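Local coordinates for protein autolysin E (Staphylococcus aureus, PDB 4PI9) that probably hydrolyses the glycan strands of cell-wall peptidoglycan as a lysozyme-clan endo-beta-N-acetylglucosaminidase, and binds a muramyl dipeptide fragment here, at residues Y128-I133 with T154-A159; N169-N174 with A190-A195. All blocks are in the same frame, centred on the assembly; numbering follows the deposited sequence.

Both contacts draw on helix 156-172, contact 1 on its first turn and contact 2 on its C-terminal part, with centres about 18 Å apart. Each is partly buried, and neither has a direct hydrogen bond between its segments. In contact 1 aromatic rings pack on a proline and an alanine, with one water joining the backbones; in contact 2 three aromatic side chains pack together, and one residue of each segment, Tyr171 and Tyr194, hydrogen-bonds the muramyl dipeptide 3LT. The same ligand lies against the far end of 128-133. The contacts touch where Phe131 O meets Tyr194 OH at 2.7 Å, probably as a hydrogen bond.

Contact 1. Residues Y128-I133 with T154-A159; sequences YNFFGI and TSPDKA. With 3LT ((4R)-4-[[(2S)-2-[[(2R)-2-[(2R,3S,4R,5R,6R)-5-acetamido-2-(hydroxymethyl)-3,6-bis(oxidanyl)oxan-4-yl]oxypropanoyl]amino]propanoyl]amino]-5-azanyl-5-oxidanylidene-pentanoic acid), chain L.
Pro156 lies under the ring of Tyr128, its CD 3.8 Å from the ring centroid and only 11° off the normal, which makes this a CH-pi contact over the face. Chi1 of Tyr128 (-65°) sets CG anti to its carbonyl carbon, and this carries the ring across the Ser155-Pro156 peptide, with Thr154 O at the ring's edge. Phe130 meets the same proline differently: Pro156 CB sits at the edge of its ring, in plane, 3.8 Å from CZ. One proline therefore serves two rings, giving CD to a face and CB to an edge. Ala159, one turn further along, points its CB at Tyr128, 3.8 Å from Tyr128 CB, and also lies over a face of the Phe130 ring. Toward 154-159 Phe131 presents an edge, with Ala159 O near its ring plane, while Phe130 CB rests over one face of that ring.

The polar link is indirect. A water accepts from Phe130 N and donates to Ala159 O, at 2.8 Å from the latter. The CB of Asn129 points away from 154-159, and the amide braces its own loop: OD1 accepts from Phe131 N in the carbonyl plane, an Asx turn, and more weakly from Ile133 N, while ND2 donates to Ile133 O at 2.8 Å. Bonds at both ends of the amide restrain its rotation. Ser155 is the N-cap of the helix, its OG accepting from Lys158 N at 3.0 Å.

The contact thus seats the loop that follows strand 125-127 on the start of helix 156-172, and this loop carries Gly132 and Ile133 beside the bound muramyl dipeptide, Gly132 O lying 3.4 Å from 3LT CAL. Helix 98-109 adds Thr109 against Phe130 and Leu101 and Ala105 against Phe131, while Thr154 touches strand 125-127.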
loop_
_atom_site.group_PDB
_atom_site.type_symbol
_atom_site.label_atom_id
_atom_site.label_comp_id
_atom_site.label_asym_id
_atom_site.label_seq_id
_atom_site.Cartn_x
_atom_site.Cartn_y
_atom_site.Cartn_z
ATOM N N TYR A 128 -7.879 13.262 6.156
ATOM C CA TYR A 128 -7.791 12.535 4.911
ATOM C C TYR A 128 -6.796 11.355 5.126
ATOM O O TYR A 128 -5.892 11.459 5.965
ATOM C CB TYR A 128 -7.227 13.478 3.813
ATOM C CG TYR A 128 -8.150 14.633 3.512
ATOM C CD1 TYR A 128 -8.064 15.797 4.269
ATOM C CD2 TYR A 128 -9.111 14.506 2.543
ATOM C CE1 TYR A 128 -8.950 16.850 4.021
ATOM C CE2 TYR A 128 -10.000 15.562 2.282
ATOM C CZ TYR A 128 -9.885 16.698 3.051
ATOM O OH TYR A 128 -10.806 17.719 2.742
ATOM N N ASN A 129 -7.024 10.319 4.352
ATOM C CA ASN A 129 -6.164 9.094 4.391
ATOM C C ASN A 129 -6.273 8.382 3.082
ATOM O O ASN A 129 -7.321 7.914 2.720
ATOM C CB ASN A 129 -6.686 8.218 5.542
ATOM C CG ASN A 129 -5.780 7.055 5.889
ATOM O OD1 ASN A 129 -5.041 6.517 5.062
ATOM N ND2 ASN A 129 -5.909 6.616 7.120
ATOM N N PHE A 130 -5.155 8.325 2.313
ATOM C CA PHE A 130 -5.229 7.739 0.979
ATOM C C PHE A 130 -4.500 6.397 0.871
ATOM O O PHE A 130 -4.453 5.828 -0.202
ATOM C CB PHE A 130 -4.624 8.697 -0.071
ATOM C CG PHE A 130 -5.288 10.082 -0.116
ATOM C CD1 PHE A 130 -6.644 10.209 0.032
ATOM C CD2 PHE A 130 -4.547 11.205 -0.407
ATOM C CE1 PHE A 130 -7.248 11.450 -0.049
ATOM C CE2 PHE A 130 -5.135 12.438 -0.495
ATOM C CZ PHE A 130 -6.494 12.563 -0.283
ATOM N N PHE A 131 -4.098 5.851 2.008
ATOM C CA PHE A 131 -3.288 4.624 1.963
ATOM C C PHE A 131 -3.763 3.541 2.934
ATOM O O PHE A 131 -3.005 2.620 3.197
ATOM C CB PHE A 131 -1.822 4.969 2.184
ATOM C CG PHE A 131 -1.284 5.934 1.154
ATOM C CD1 PHE A 131 -0.844 5.487 -0.107
ATOM C CD2 PHE A 131 -1.220 7.265 1.457
ATOM C CE1 PHE A 131 -0.356 6.401 -1.044
ATOM C CE2 PHE A 131 -0.728 8.155 0.562
ATOM C CZ PHE A 131 -0.358 7.751 -0.706
ATOM N N GLY A 132 -4.999 3.637 3.423
ATOM C CA GLY A 132 -5.512 2.578 4.338
ATOM C C GLY A 132 -4.719 2.404 5.617
ATOM O O GLY A 132 -4.466 1.243 6.049
ATOM N N ILE A 133 -4.259 3.503 6.209
ATOM C CA ILE A 133 -3.366 3.490 7.332
ATOM C C ILE A 133 -4.179 3.657 8.601
ATOM O O ILE A 133 -4.807 4.715 8.844
ATOM C CB ILE A 133 -2.269 4.587 7.279
ATOM C CG1 ILE A 133 -1.406 4.401 6.044
ATOM C CG2 ILE A 133 -1.410 4.588 8.508
ATOM C CD1 ILE A 133 -0.559 5.598 5.642
ATOM N N THR A 154 -4.659 16.943 7.809
ATOM C CA THR A 154 -5.780 17.854 7.663
ATOM C C THR A 154 -6.025 18.332 6.221
ATOM O O THR A 154 -6.901 19.168 5.970
ATOM C CB THR A 154 -5.554 19.049 8.605
ATOM O OG1 THR A 154 -4.269 19.684 8.385
ATOM C CG2 THR A 154 -5.631 18.563 10.027
ATOM N N SER A 155 -5.259 17.826 5.250
ATOM C CA SER A 155 -5.443 18.201 3.862
ATOM C C SER A 155 -5.045 17.039 2.956
ATOM O O SER A 155 -4.273 16.165 3.423
ATOM C CB SER A 155 -4.575 19.414 3.541
ATOM O OG SER A 155 -3.170 19.096 3.530
ATOM N N PRO A 156 -5.570 16.995 1.734
ATOM C CA PRO A 156 -5.081 15.958 0.841
ATOM C C PRO A 156 -3.565 15.937 0.681
ATOM O O PRO A 156 -2.940 14.845 0.682
ATOM C CB PRO A 156 -5.736 16.297 -0.504
ATOM C CG PRO A 156 -7.073 16.929 -0.084
ATOM C CD PRO A 156 -6.719 17.718 1.124
ATOM N N ASP A 157 -2.932 17.099 0.575
ATOM C CA ASP A 157 -1.483 17.098 0.310
ATOM C C ASP A 157 -0.765 16.548 1.542
ATOM O O ASP A 157 0.246 15.814 1.418
ATOM C CB ASP A 157 -0.959 18.504 0.018
ATOM C CG ASP A 157 -1.410 19.025 -1.312
ATOM O OD1 ASP A 157 -1.933 18.280 -2.152
ATOM O OD2 ASP A 157 -1.200 20.233 -1.546
ATOM N N LYS A 158 -1.240 16.893 2.753
ATOM C CA LYS A 158 -0.623 16.355 3.978
ATOM C C LYS A 158 -0.778 14.810 4.085
ATOM O O LYS A 158 0.112 14.125 4.599
ATOM C CB LYS A 158 -1.206 16.989 5.243
ATOM C CG LYS A 158 -0.682 18.397 5.520
ATOM C CD LYS A 158 -1.504 18.987 6.665
ATOM C CE LYS A 158 -1.228 20.469 6.873
ATOM N NZ LYS A 158 0.101 20.690 7.483
ATOM N N ALA A 159 -1.910 14.313 3.623
ATOM C CA ALA A 159 -2.177 12.854 3.583
ATOM C C ALA A 159 -1.265 12.138 2.575
ATOM O O ALA A 159 -0.850 10.988 2.818
ATOM C CB ALA A 159 -3.619 12.588 3.268
HETATM C CAA 3LT L . -4.792 -3.311 8.174
HETATM C CAJ 3LT L . -3.772 -2.477 8.994
HETATM C CAI 3LT L . -2.944 -3.487 9.857
HETATM C CAG 3LT L . -3.907 -4.291 10.747
HETATM C CAD 3LT L . -5.014 -4.939 9.878
HETATM C CAE 3LT L . -6.067 -5.761 10.662
HETATM C CAL 3LT L . -2.486 -0.513 8.153
HETATM C CAN 3LT L . -1.454 -0.042 7.170
HETATM C CAP 3LT L . -0.699 -2.702 10.191
HETATM C CAR 3LT L . -0.076 -1.381 10.527
HETATM C CAQ 3LT L . 0.184 -3.853 10.712
HETATM O OAB 3LT L . -5.452 -2.458 7.316
HETATM O OAO 3LT L . -2.020 -2.831 10.690
HETATM O OAH 3LT L . -3.142 -5.318 11.424
HETATM O OAC 3LT L . -5.702 -3.914 9.120
HETATM O OAF 3LT L . -6.412 -4.858 11.761
HETATM O OAM 3LT L . -2.884 0.251 9.022
HETATM O OAS 3LT L . 0.963 -1.038 9.974
HETATM N NAK 3LT L . -2.838 -1.797 8.080
HETATM N NAT 3LT L . -0.716 -0.608 11.420
HETATM C CAU 3LT L . -0.214 0.756 11.746
HETATM C CAW 3LT L . 0.554 0.960 13.072
HETATM C CAV 3LT L . -1.411 1.731 11.654
HETATM O OAX 3LT L . 1.834 1.535 12.783
HETATM C C 3LT L . 0.254 0.668 16.133
HETATM N N 3LT L . 0.743 -0.279 13.855
HETATM O O 3LT L . -0.466 0.781 17.123
HETATM N NBH 3LT L . 1.433 1.301 16.046
HETATM C CA 3LT L . -0.182 -0.303 14.981
HETATM C CB 3LT L . -1.649 -0.048 14.487
HETATM C CD 3LT L . -3.691 -1.277 13.607
HETATM C CG 3LT L . -2.444 -1.355 14.506
HETATM O OE2 3LT L . -3.729 -0.595 12.556
HETATM O OE1 3LT L . -4.680 -1.909 14.051
HETATM O O HOH W 1 -2.688 9.101 3.821
#

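Contact 2. Residues N169-N174 with A190-A195. With 3LT ((4R)-4-[[(2S)-2-[[(2R)-2-[(2R,3S,4R,5R,6R)-5-acetamido-2-(hydroxymethyl)-3,6-bis(oxidanyl)oxan-4-yl]oxypropanoyl]amino]propanoyl]amino]-5-azanyl-5-oxidanylidene-pentanoic acid), chain L.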
loop_
_atom_site.group_PDB
_atom_site.type_symbol
_atom_site.label_atom_id
_atom_site.label_comp_id
_atom_site.label_asym_id
_atom_site.label_seq_id
_atom_site.Cartn_x
_atom_site.Cartn_y
_atom_site.Cartn_z
ATOM N N ASN A 169 8.902 4.861 6.909
ATOM C CA ASN A 169 9.433 4.638 8.280
ATOM C C ASN A 169 8.938 3.367 8.905
ATOM O O ASN A 169 9.653 2.827 9.762
ATOM C CB ASN A 169 9.016 5.793 9.164
ATOM C CG ASN A 169 9.801 7.076 8.869
ATOM O OD1 ASN A 169 10.924 7.054 8.371
ATOM N ND2 ASN A 169 9.211 8.197 9.224
ATOM N N GLU A 170 7.725 2.911 8.577
ATOM C CA GLU A 170 7.150 1.733 9.212
ATOM C C GLU A 170 7.282 0.410 8.446
ATOM O O GLU A 170 7.323 -0.665 9.058
ATOM C CB GLU A 170 5.698 1.983 9.557
ATOM C CG GLU A 170 5.511 3.225 10.445
ATOM C CD GLU A 170 6.317 3.173 11.737
ATOM O OE1 GLU A 170 6.316 2.096 12.370
ATOM O OE2 GLU A 170 6.925 4.220 12.096
ATOM N N TYR A 171 7.388 0.498 7.125
ATOM C CA TYR A 171 7.569 -0.701 6.248
ATOM C C TYR A 171 8.942 -0.733 5.670
ATOM O O TYR A 171 9.669 -1.747 5.851
ATOM C CB TYR A 171 6.443 -0.779 5.169
ATOM C CG TYR A 171 5.162 -1.275 5.803
ATOM C CD1 TYR A 171 4.401 -0.421 6.615
ATOM C CD2 TYR A 171 4.818 -2.633 5.827
ATOM C CE1 TYR A 171 3.282 -0.874 7.301
ATOM C CE2 TYR A 171 3.709 -3.081 6.521
ATOM C CZ TYR A 171 2.968 -2.212 7.311
ATOM O OH TYR A 171 1.860 -2.725 7.981
ATOM N N PHE A 172 9.383 0.299 4.944
ATOM C CA PHE A 172 10.675 0.186 4.246
ATOM C C PHE A 172 11.843 0.054 5.242
ATOM O O PHE A 172 12.805 -0.725 4.996
ATOM C CB PHE A 172 10.927 1.345 3.285
ATOM C CG PHE A 172 9.955 1.453 2.125
ATOM C CD1 PHE A 172 9.056 0.420 1.801
ATOM C CD2 PHE A 172 10.009 2.547 1.274
ATOM C CE1 PHE A 172 8.224 0.542 0.717
ATOM C CE2 PHE A 172 9.174 2.641 0.168
ATOM C CZ PHE A 172 8.306 1.643 -0.123
ATOM N N GLU A 173 11.751 0.760 6.358
ATOM C CA GLU A 173 12.792 0.676 7.385
ATOM C C GLU A 173 12.675 -0.600 8.201
ATOM O O GLU A 173 13.551 -0.856 9.065
ATOM C CB GLU A 173 12.713 1.938 8.264
ATOM C CG GLU A 173 13.191 3.193 7.564
ATOM C CD GLU A 173 14.596 3.105 7.018
ATOM O OE1 GLU A 173 15.585 2.709 7.737
ATOM O OE2 GLU A 173 14.761 3.433 5.829
ATOM N N ASN A 174 11.608 -1.382 7.987
ATOM C CA ASN A 174 11.407 -2.685 8.637
ATOM C C ASN A 174 11.693 -3.854 7.659
ATOM O O ASN A 174 11.244 -4.968 7.877
ATOM C CB ASN A 174 10.016 -2.812 9.154
ATOM C CG ASN A 174 9.845 -4.012 10.085
ATOM O OD1 ASN A 174 10.604 -4.145 11.077
ATOM N ND2 ASN A 174 8.802 -4.831 9.851
ATOM N N ALA A 190 2.502 -13.349 9.129
ATOM C CA ALA A 190 1.278 -13.042 9.815
ATOM C C ALA A 190 1.351 -11.930 10.857
ATOM O O ALA A 190 0.395 -11.757 11.615
ATOM C CB ALA A 190 0.596 -14.321 10.380
ATOM N N GLN A 191 2.461 -11.217 10.923
ATOM C CA GLN A 191 2.557 -10.001 11.686
ATOM C C GLN A 191 2.929 -8.846 10.767
ATOM O O GLN A 191 3.645 -9.013 9.759
ATOM C CB GLN A 191 3.686 -9.995 12.679
ATOM C CG GLN A 191 3.785 -11.048 13.674
ATOM C CD GLN A 191 5.120 -10.813 14.398
ATOM O OE1 GLN A 191 5.846 -11.732 14.585
ATOM N NE2 GLN A 191 5.484 -9.525 14.673
ATOM N N HIS A 192 2.554 -7.638 11.207
ATOM C CA HIS A 192 2.938 -6.414 10.547
ATOM C C HIS A 192 2.712 -6.491 9.040
ATOM O O HIS A 192 3.590 -6.119 8.252
ATOM C CB HIS A 192 4.369 -6.014 10.839
ATOM C CG HIS A 192 4.602 -4.559 10.660
ATOM N ND1 HIS A 192 5.262 -4.036 9.573
ATOM C CD2 HIS A 192 4.148 -3.502 11.378
ATOM C CE1 HIS A 192 5.289 -2.722 9.674
ATOM N NE2 HIS A 192 4.574 -2.364 10.735
ATOM N N GLN A 193 1.494 -6.887 8.684
ATOM C CA GLN A 193 1.068 -6.966 7.287
ATOM C C GLN A 193 0.164 -5.806 6.929
ATOM O O GLN A 193 -0.698 -5.391 7.698
ATOM C CB GLN A 193 0.380 -8.296 7.048
ATOM C CG GLN A 193 1.442 -9.371 7.052
ATOM C CD GLN A 193 1.075 -10.825 6.905
ATOM O OE1 GLN A 193 2.027 -11.628 6.872
ATOM N NE2 GLN A 193 -0.178 -11.188 6.860
ATOM N N TYR A 194 0.341 -5.297 5.694
ATOM C CA TYR A 194 -0.249 -3.999 5.353
ATOM C C TYR A 194 -1.742 -4.053 5.236
ATOM O O TYR A 194 -2.433 -3.045 5.536
ATOM C CB TYR A 194 0.390 -3.433 4.087
ATOM C CG TYR A 194 0.214 -1.928 3.985
ATOM C CD1 TYR A 194 -0.983 -1.423 3.516
ATOM C CD2 TYR A 194 1.206 -1.071 4.356
ATOM C CE1 TYR A 194 -1.206 -0.058 3.471
ATOM C CE2 TYR A 194 0.999 0.303 4.274
ATOM C CZ TYR A 194 -0.214 0.759 3.852
ATOM O OH TYR A 194 -0.376 2.144 3.817
ATOM N N ALA A 195 -2.275 -5.172 4.746
ATOM C CA ALA A 195 -3.690 -5.303 4.454
ATOM C C ALA A 195 -4.149 -6.718 4.619
ATOM O O ALA A 195 -3.341 -7.667 4.576
ATOM C CB ALA A 195 -3.943 -4.850 3.021
HETATM C CAA 3LT L . -4.792 -3.311 8.174
HETATM C CAJ 3LT L . -3.772 -2.477 8.994
HETATM C CAI 3LT L . -2.944 -3.487 9.857
HETATM C CAG 3LT L . -3.907 -4.291 10.747
HETATM C CAD 3LT L . -5.014 -4.939 9.878
HETATM C CAE 3LT L . -6.067 -5.761 10.662
HETATM C CAL 3LT L . -2.486 -0.513 8.153
HETATM C CAN 3LT L . -1.454 -0.042 7.170
HETATM C CAP 3LT L . -0.699 -2.702 10.191
HETATM C CAR 3LT L . -0.076 -1.381 10.527
HETATM C CAQ 3LT L . 0.184 -3.853 10.712
HETATM O OAB 3LT L . -5.452 -2.458 7.316
HETATM O OAO 3LT L . -2.020 -2.831 10.690
HETATM O OAH 3LT L . -3.142 -5.318 11.424
HETATM O OAC 3LT L . -5.702 -3.914 9.120
HETATM O OAF 3LT L . -6.412 -4.858 11.761
HETATM O OAM 3LT L . -2.884 0.251 9.022
HETATM O OAS 3LT L . 0.963 -1.038 9.974
HETATM N NAK 3LT L . -2.838 -1.797 8.080
HETATM N NAT 3LT L . -0.716 -0.608 11.420
HETATM C CAU 3LT L . -0.214 0.756 11.746
HETATM C CAW 3LT L . 0.554 0.960 13.072
HETATM C CAV 3LT L . -1.411 1.731 11.654
HETATM O OAX 3LT L . 1.834 1.535 12.783
HETATM C C 3LT L . 0.254 0.668 16.133
HETATM N N 3LT L . 0.743 -0.279 13.855
HETATM O O 3LT L . -0.466 0.781 17.123
HETATM N NBH 3LT L . 1.433 1.301 16.046
HETATM C CA 3LT L . -0.182 -0.303 14.981
HETATM C CB 3LT L . -1.649 -0.048 14.487
HETATM C CD 3LT L . -3.691 -1.277 13.607
HETATM C CG 3LT L . -2.444 -1.355 14.506
HETATM O OE2 3LT L . -3.729 -0.595 12.556
HETATM O OE1 3LT L . -4.680 -1.909 14.051
#
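The Tyr171 ring is held between two others, His192 on one face and Tyr194 on the opposite one. His192 forms an offset stack with it, centroids 4.3 Å apart and planes at 22°, bringing CE1 to 3.4 Å from Tyr171 CZ. Its CG stands anti to the backbone N (chi1 -156°), which sends the imidazole toward residues 170-174, where Glu170 O lies at the ring edge, 3.0 Å from CE1. Within the imidazole, ND1 is hydrogen-bonded to Gln176 OE1, which also bonds Asn174 ND2, so one glutamine oxygen ties both side chains together. Tyr194 instead turns an edge to Tyr171, with planes at 58° and CD2 3.6 Å from Tyr171 CE1.

This aromatic cluster joins 169-174, at the C-terminal part of helix 156-172, to the loop before helix 200-215 and forms part of the ligand-binding groove of this lysozyme-clan glucosaminidase domain. Tyr171 OH donates to OAS of 3LT, the lactyl carbonyl oxygen, at 2.8 Å; rings on both faces should limit the tilt of the phenol, and with it the place of OH. Tyr194 binds the acetamido group twice over: its backbone O accepts from NAK at 2.9 Å, while the methyl carbon CAN rests 3.6 Å above the centre of its ring. At the far end of that ring, OH is hydrogen-bonded to Phe131 O, and Gly134 N gives the ligand a further hydrogen bond.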